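Local coordinates for DUF3247 family protein (Xanthomonas campestris pv. campestris, PDB 2E12) that is of unknown function but adopts a novel variant of the Sm-like fold, a motif best known from RNA-binding proteins, at residues L24-E29 with A46-I51; E34-S39 with M83-A88. One frame throughout, in Å; residues are numbered along the deposited sequence.

Interaction 1: L24-E29 with A46-I51; sequences LLDGQE and AVRPTI
Asp26 swings its carboxylate trans to its own backbone N (chi1 -167°), and Arg48 kinks its otherwise extended chain at chi3 (-70°), which brings NE and NH2 round to Asp26 OD2. In this variant of the Sm-like fold, the contact joins the loop after helix 12-23 to residues of the long strand 44-55. Arg48 grips the acid side-on in a salt bridge of two hydrogen bonds. NH2 lies 2.8 Å from Asp26 OD2, and NE lies 2.9 Å from the same oxygen. OD2 lies close to the guanidinium plane, at its edge, but the two nitrogens meet it from above one face of the carboxylate. The two flat groups are turned 52° against each other, and neither bond is straight. Gly27 N makes a weak third bond to Asp26 OD2, so three N-H groups converge on this oxygen.

Asp26 to Glu29 form a type II beta turn, closed by Glu29 N to Asp26 O at 3.1 Å. Gln28 sits at its third position. Its side chain folds back, and NE2 donates to Ala46 O at 3.1 Å from above the carbonyl plane. Gln28 and Glu29 also share backbone hydrogen bonds with Val45. Between the two polar grips the backbones come close, with Gly27 CA 3.6 Å from Arg48 N.

Deeper in, Leu25 packs on Leu67, Met83 and Val89, and its CB lies 4.3 Å from Pro49 CD. The Leu25 carbonyl oxygen is buried with no polar partner in the model. Pro49 CD presses against it at 3.4 Å.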
ATOM      1  N   LEU A  24      -7.202   6.039   2.556  1.00  6.58           N
ATOM      2  CA  LEU A  24      -7.253   7.475   2.769  1.00  6.58           C
ATOM      3  C   LEU A  24      -8.507   8.116   2.165  1.00  6.58           C
ATOM      4  O   LEU A  24      -8.710   9.319   2.286  1.00  6.58           O
ATOM      5  CB  LEU A  24      -6.005   8.125   2.179  1.00  6.58           C
ATOM      6  CG  LEU A  24      -4.673   7.579   2.704  1.00 17.56           C
ATOM      7  CD1 LEU A  24      -3.527   8.283   1.987  1.00 28.54           C
ATOM      8  CD2 LEU A  24      -4.574   7.781   4.209  1.00 28.54           C
ATOM      9  N   LEU A  25      -9.348   7.315   1.520  1.00  6.58           N
ATOM     10  CA  LEU A  25     -10.565   7.840   0.905  1.00  6.58           C
ATOM     11  C   LEU A  25     -11.813   7.164   1.455  1.00  6.58           C
ATOM     12  O   LEU A  25     -12.644   6.660   0.693  1.00  6.58           O
ATOM     13  CB  LEU A  25     -10.523   7.644  -0.617  1.00  6.58           C
ATOM     14  CG  LEU A  25      -9.540   8.500  -1.419  1.00 17.56           C
ATOM     15  CD1 LEU A  25      -9.415   7.971  -2.839  1.00 28.54           C
ATOM     16  CD2 LEU A  25     -10.019   9.939  -1.424  1.00 28.54           C
ATOM     17  N   ASP A  26     -11.954   7.158   2.774  1.00  2.75           N
ATOM     18  CA  ASP A  26     -13.111   6.523   3.374  1.00  2.75           C
ATOM     19  C   ASP A  26     -14.419   7.232   2.988  1.00  2.75           C
ATOM     20  O   ASP A  26     -14.446   8.442   2.737  1.00  2.75           O
ATOM     21  CB  ASP A  26     -12.961   6.473   4.897  1.00  2.75           C
ATOM     22  CG  ASP A  26     -13.979   5.559   5.546  1.00  2.75           C
ATOM     23  OD1 ASP A  26     -14.160   5.651   6.782  1.00  2.75           O
ATOM     24  OD2 ASP A  26     -14.601   4.736   4.824  1.00  2.75           O
ATOM     25  N   GLY A  27     -15.504   6.464   2.939  1.00  2.75           N
ATOM     26  CA  GLY A  27     -16.793   7.032   2.585  1.00  2.75           C
ATOM     27  C   GLY A  27     -17.139   8.287   3.371  1.00  2.75           C
ATOM     28  O   GLY A  27     -16.993   8.322   4.603  1.00  2.75           O
ATOM     29  N   GLN A  28     -17.569   9.320   2.638  1.00  2.75           N
ATOM     30  CA  GLN A  28     -17.988  10.617   3.189  1.00  2.75           C
ATOM     31  C   GLN A  28     -16.898  11.519   3.765  1.00  2.75           C
ATOM     32  O   GLN A  28     -17.206  12.567   4.321  1.00  2.75           O
ATOM     33  CB  GLN A  28     -19.088  10.416   4.251  1.00  2.75           C
ATOM     34  CG  GLN A  28     -20.415   9.906   3.700  1.00  2.75           C
ATOM     35  CD  GLN A  28     -21.034  10.846   2.672  1.00  2.75           C
ATOM     36  OE1 GLN A  28     -21.486  11.935   3.005  1.00  2.75           O
ATOM     37  NE2 GLN A  28     -21.054  10.422   1.415  1.00  2.75           N
ATOM     38  N   GLU A  29     -15.629  11.132   3.632  1.00  2.75           N
ATOM     39  CA  GLU A  29     -14.541  11.949   4.166  1.00  2.75           C
ATOM     40  C   GLU A  29     -14.229  13.096   3.212  1.00  2.75           C
ATOM     41  O   GLU A  29     -14.251  12.926   1.991  1.00  2.75           O
ATOM     42  CB  GLU A  29     -13.292  11.083   4.372  1.00  2.75           C
ATOM     43  CG  GLU A  29     -12.172  11.726   5.181  1.00  2.75           C
ATOM     44  CD  GLU A  29     -12.398  11.679   6.688  1.00  2.75           C
ATOM     45  OE1 GLU A  29     -12.566  12.768   7.290  1.00  2.75           O
ATOM     46  OE2 GLU A  29     -12.401  10.568   7.279  1.00  2.75           O
ATOM     47  N   ALA A  46     -18.078  10.279  -2.148  1.00  2.75           N
ATOM     48  CA  ALA A  46     -19.467   9.812  -2.144  1.00  2.75           C
ATOM     49  C   ALA A  46     -19.629   8.446  -1.481  1.00  2.75           C
ATOM     50  O   ALA A  46     -20.522   8.244  -0.671  1.00  2.75           O
ATOM     51  CB  ALA A  46     -20.010   9.764  -3.577  1.00  2.75           C
ATOM     52  N   VAL A  47     -18.759   7.506  -1.832  1.00  2.75           N
ATOM     53  CA  VAL A  47     -18.825   6.164  -1.273  1.00  2.75           C
ATOM     54  C   VAL A  47     -17.404   5.588  -1.274  1.00  2.75           C
ATOM     55  O   VAL A  47     -16.635   5.861  -2.194  1.00  2.75           O
ATOM     56  CB  VAL A  47     -19.784   5.283  -2.115  1.00  2.75           C
ATOM     57  CG1 VAL A  47     -19.220   5.080  -3.520  1.00  2.75           C
ATOM     58  CG2 VAL A  47     -20.030   3.952  -1.431  1.00  2.75           C
ATOM     59  N   ARG A  48     -17.040   4.821  -0.244  1.00  6.58           N
ATOM     60  CA  ARG A  48     -15.693   4.249  -0.194  1.00  6.58           C
ATOM     61  C   ARG A  48     -15.484   3.467  -1.482  1.00  6.58           C
ATOM     62  O   ARG A  48     -16.285   2.596  -1.821  1.00  6.58           O
ATOM     63  CB  ARG A  48     -15.523   3.314   1.012  1.00  6.58           C
ATOM     64  CG  ARG A  48     -14.135   2.665   1.081  1.00 17.56           C
ATOM     65  CD  ARG A  48     -14.024   1.625   2.199  1.00 28.54           C
ATOM     66  NE  ARG A  48     -14.037   2.222   3.532  1.00 39.52           N
ATOM     67  CZ  ARG A  48     -13.906   1.533   4.662  1.00 50.50           C
ATOM     68  NH1 ARG A  48     -13.750   0.218   4.629  1.00 61.48           N
ATOM     69  NH2 ARG A  48     -13.931   2.160   5.831  1.00 61.48           N
ATOM     70  N   PRO A  49     -14.413   3.781  -2.229  1.00  6.58           N
ATOM     71  CA  PRO A  49     -14.144   3.075  -3.486  1.00  6.58           C
ATOM     72  C   PRO A  49     -13.562   1.686  -3.258  1.00  6.58           C
ATOM     73  O   PRO A  49     -13.111   1.363  -2.157  1.00  6.58           O
ATOM     74  CB  PRO A  49     -13.169   4.005  -4.196  1.00  6.58           C
ATOM     75  CG  PRO A  49     -12.389   4.585  -3.061  1.00 17.56           C
ATOM     76  CD  PRO A  49     -13.466   4.897  -2.041  1.00 28.54           C
ATOM     77  N   THR A  50     -13.581   0.867  -4.305  1.00  6.58           N
ATOM     78  CA  THR A  50     -13.059  -0.492  -4.215  1.00  6.58           C
ATOM     79  C   THR A  50     -12.160  -0.777  -5.408  1.00  6.58           C
ATOM     80  O   THR A  50     -12.403  -0.273  -6.506  1.00  6.58           O
ATOM     81  CB  THR A  50     -14.207  -1.516  -4.224  1.00  6.58           C
ATOM     82  OG1 THR A  50     -14.879  -1.462  -5.488  1.00 17.56           O
ATOM     83  CG2 THR A  50     -15.207  -1.202  -3.118  1.00 17.56           C
ATOM     84  N   ILE A  51     -11.115  -1.566  -5.193  1.00  6.58           N
ATOM     85  CA  ILE A  51     -10.211  -1.922  -6.284  1.00  6.58           C
ATOM     86  C   ILE A  51     -10.773  -3.195  -6.912  1.00  6.58           C
ATOM     87  O   ILE A  51     -11.112  -4.143  -6.194  1.00  6.58           O
ATOM     88  CB  ILE A  51      -8.775  -2.186  -5.766  1.00  6.58           C
ATOM     89  CG1 ILE A  51      -8.248  -0.942  -5.041  1.00 17.56           C
ATOM     90  CG2 ILE A  51      -7.859  -2.543  -6.925  1.00 17.56           C
ATOM     91  CD1 ILE A  51      -8.238   0.328  -5.884  1.00 28.54           C
TER

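Interaction 2: E34-S39 with M83-A88; sequences ELDDGS and MDRIVA
Glu34 O accepts from two successive amides of the other strand, Val87 N at 2.6 Å and Ala88 N at 3.3 Å, both from the same face of its carbonyl plane. Glu34 N donates to Ala88 O at 2.8 Å, nearly straight (178°). Two residues on, Asp36 N donates a hydrogen bond to Arg85 O at 2.7 Å. Leu35 N turns the other way and is satisfied by Ser39 O. Val87 and Ala88 thus both face Glu34, a classic beta bulge. It lies where strand 30-35 pairs antiparallel with strand 86-91, just before the type I turn Leu35-Gly38. Overlapping its end, Asp37 OD1 accepts from Ser39 N, an Asx turn.

Asp36 holds its carboxylate between its backbone N and carbonyl carbon (chi1 67°), which sets OD2 over one face of the Arg85 guanidinium. OD2 is 2.9 Å from Arg85 NH2, yet the planes stand 76° apart and no N-H points at it, so this salt bridge rests on charge alone. Asp84 OD2 adds a long charge contact to Arg85 NE, while Asp84 OD1 is hydrogen-bonded to Tyr9 OH. The extended Glu34 chain runs across Ala88 CB, with CD at 3.6 Å from it.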
ATOM      1  N   GLU A  34      -4.570  15.177  -5.288  1.00  6.58           N
ATOM      2  CA  GLU A  34      -3.583  15.593  -6.280  1.00  6.58           C
ATOM      3  C   GLU A  34      -3.607  14.546  -7.401  1.00  6.58           C
ATOM      4  O   GLU A  34      -3.430  13.353  -7.141  1.00  6.58           O
ATOM      5  CB  GLU A  34      -2.176  15.672  -5.673  1.00  6.58           C
ATOM      6  CG  GLU A  34      -1.999  16.762  -4.619  1.00 17.56           C
ATOM      7  CD  GLU A  34      -0.534  17.023  -4.286  1.00 28.54           C
ATOM      8  OE1 GLU A  34      -0.257  17.797  -3.342  1.00 39.52           O
ATOM      9  OE2 GLU A  34       0.341  16.457  -4.977  1.00 39.52           O
ATOM     10  N   LEU A  35      -3.826  15.004  -8.636  1.00  6.58           N
ATOM     11  CA  LEU A  35      -3.895  14.141  -9.821  1.00  6.58           C
ATOM     12  C   LEU A  35      -2.626  14.253 -10.669  1.00  6.58           C
ATOM     13  O   LEU A  35      -1.967  15.286 -10.655  1.00  6.58           O
ATOM     14  CB  LEU A  35      -5.108  14.528 -10.669  1.00  6.58           C
ATOM     15  CG  LEU A  35      -6.484  14.390 -10.009  1.00 17.56           C
ATOM     16  CD1 LEU A  35      -7.510  15.181 -10.791  1.00 28.54           C
ATOM     17  CD2 LEU A  35      -6.870  12.923  -9.923  1.00 28.54           C
ATOM     18  N   ASP A  36      -2.312  13.202 -11.430  1.00  6.58           N
ATOM     19  CA  ASP A  36      -1.098  13.184 -12.261  1.00  6.58           C
ATOM     20  C   ASP A  36      -1.067  14.094 -13.492  1.00  6.58           C
ATOM     21  O   ASP A  36      -0.109  14.061 -14.262  1.00  6.58           O
ATOM     22  CB  ASP A  36      -0.765  11.741 -12.681  1.00  6.58           C
ATOM     23  CG  ASP A  36      -1.793  11.140 -13.628  1.00 17.56           C
ATOM     24  OD1 ASP A  36      -2.715  11.858 -14.058  1.00 28.54           O
ATOM     25  OD2 ASP A  36      -1.671   9.940 -13.951  1.00 28.54           O
ATOM     26  N   ASP A  37      -2.108  14.904 -13.674  1.00  6.58           N
ATOM     27  CA  ASP A  37      -2.173  15.838 -14.799  1.00  6.58           C
ATOM     28  C   ASP A  37      -1.934  17.263 -14.284  1.00  6.58           C
ATOM     29  O   ASP A  37      -2.059  18.243 -15.026  1.00  6.58           O
ATOM     30  CB  ASP A  37      -3.542  15.753 -15.464  1.00  6.58           C
ATOM     31  CG  ASP A  37      -4.626  16.385 -14.629  1.00 17.56           C
ATOM     32  OD1 ASP A  37      -4.569  16.241 -13.389  1.00 28.54           O
ATOM     33  OD2 ASP A  37      -5.532  17.014 -15.217  1.00 28.54           O
ATOM     34  N   GLY A  38      -1.587  17.364 -13.003  1.00  6.58           N
ATOM     35  CA  GLY A  38      -1.324  18.648 -12.388  1.00  6.58           C
ATOM     36  C   GLY A  38      -2.547  19.237 -11.705  1.00  6.58           C
ATOM     37  O   GLY A  38      -2.435  20.134 -10.867  1.00  6.58           O
ATOM     38  N   SER A  39      -3.721  18.731 -12.061  1.00  6.58           N
ATOM     39  CA  SER A  39      -4.958  19.234 -11.480  1.00  6.58           C
ATOM     40  C   SER A  39      -5.216  18.664 -10.088  1.00  6.58           C
ATOM     41  O   SER A  39      -4.494  17.791  -9.595  1.00  6.58           O
ATOM     42  CB  SER A  39      -6.141  18.926 -12.406  1.00  6.58           C
ATOM     43  OG  SER A  39      -6.357  17.528 -12.503  1.00 17.56           O
ATOM     44  N   MET A  83      -8.932   5.940 -10.330  1.00  6.58           N
ATOM     45  CA  MET A  83      -7.927   6.111  -9.285  1.00  6.58           C
ATOM     46  C   MET A  83      -6.441   6.028  -9.640  1.00  6.58           C
ATOM     47  O   MET A  83      -5.609   6.507  -8.871  1.00  6.58           O
ATOM     48  CB  MET A  83      -8.250   5.165  -8.125  1.00  6.58           C
ATOM     49  CG  MET A  83      -9.427   5.652  -7.281  1.00 17.56           C
ATOM     50  SD  MET A  83     -10.198   4.374  -6.258  1.00 28.54           S
ATOM     51  CE  MET A  83      -9.120   4.383  -4.829  1.00 39.52           C
ATOM     52  N   ASP A  84      -6.091   5.444 -10.783  1.00  6.58           N
ATOM     53  CA  ASP A  84      -4.677   5.374 -11.164  1.00  6.58           C
ATOM     54  C   ASP A  84      -4.112   6.764 -11.482  1.00  6.58           C
ATOM     55  O   ASP A  84      -2.910   6.927 -11.694  1.00  6.58           O
ATOM     56  CB  ASP A  84      -4.480   4.465 -12.382  1.00  6.58           C
ATOM     57  CG  ASP A  84      -5.341   4.868 -13.571  1.00 17.56           C
ATOM     58  OD1 ASP A  84      -5.046   4.409 -14.695  1.00 28.54           O
ATOM     59  OD2 ASP A  84      -6.309   5.630 -13.385  1.00 28.54           O
ATOM     60  N   ARG A  85      -4.982   7.763 -11.511  1.00  6.58           N
ATOM     61  CA  ARG A  85      -4.576   9.136 -11.811  1.00  6.58           C
ATOM     62  C   ARG A  85      -4.161   9.923 -10.560  1.00  6.58           C
ATOM     63  O   ARG A  85      -3.675  11.052 -10.660  1.00  6.58           O
ATOM     64  CB  ARG A  85      -5.724   9.873 -12.507  1.00  6.58           C
ATOM     65  CG  ARG A  85      -6.342   9.123 -13.687  1.00 17.56           C
ATOM     66  CD  ARG A  85      -5.442   9.102 -14.928  1.00 28.54           C
ATOM     67  NE  ARG A  85      -4.201   8.355 -14.733  1.00 39.52           N
ATOM     68  CZ  ARG A  85      -3.275   8.184 -15.673  1.00 50.50           C
ATOM     69  NH1 ARG A  85      -3.448   8.705 -16.880  1.00 61.48           N
ATOM     70  NH2 ARG A  85      -2.176   7.493 -15.407  1.00 61.48           N
ATOM     71  N   ILE A  86      -4.346   9.327  -9.385  1.00  2.75           N
ATOM     72  CA  ILE A  86      -4.018   9.996  -8.122  1.00  2.75           C
ATOM     73  C   ILE A  86      -2.559   9.954  -7.707  1.00  2.75           C
ATOM     74  O   ILE A  86      -1.912   8.920  -7.801  1.00  6.58           O
ATOM     75  CB  ILE A  86      -4.857   9.425  -6.960  1.00  2.75           C
ATOM     76  CG1 ILE A  86      -6.326   9.797  -7.186  1.00  2.75           C
ATOM     77  CG2 ILE A  86      -4.313   9.937  -5.614  1.00  2.75           C
ATOM     78  CD1 ILE A  86      -7.306   9.182  -6.209  1.00  2.75           C
ATOM     79  N   VAL A  87      -2.075  11.090  -7.208  1.00  6.58           N
ATOM     80  CA  VAL A  87      -0.693  11.250  -6.756  1.00  6.58           C
ATOM     81  C   VAL A  87      -0.608  11.537  -5.250  1.00  6.58           C
ATOM     82  O   VAL A  87       0.401  11.242  -4.602  1.00  6.58           O
ATOM     83  CB  VAL A  87      -0.019  12.405  -7.526  1.00  6.58           C
ATOM     84  CG1 VAL A  87       1.438  12.519  -7.137  1.00 17.56           C
ATOM     85  CG2 VAL A  87      -0.157  12.173  -9.013  1.00 17.56           C
ATOM     86  N   ALA A  88      -1.666  12.112  -4.690  1.00  6.58           N
ATOM     87  CA  ALA A  88      -1.676  12.426  -3.265  1.00  6.58           C
ATOM     88  C   ALA A  88      -3.096  12.659  -2.756  1.00  6.58           C
ATOM     89  O   ALA A  88      -3.966  13.090  -3.506  1.00  6.58           O
ATOM     90  CB  ALA A  88      -0.818  13.665  -2.998  1.00  6.58           C
TER

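The chain leaves helix 12-23 and enters 24-29, the first half of interaction 1. It then runs up strand 30-35 into the turn at 34-39, where interaction 2 begins. Strand 40-42 follows, and at 46-51 interaction 1 closes a short loop. Strands 61-70 and 79-82 come next, and 83-88 closes the much longer loop of interaction 2. The two contacts therefore cross along the sequence. Interaction 1 ties the post-helix loop to strand 44-55, and interaction 2 pairs strands 30-35 and 86-91. Their centres are about 16 Å apart, but they meet in the core, where Pro49 CB lies 3.6 Å from Met83 SD and Leu25 packs on Ile86.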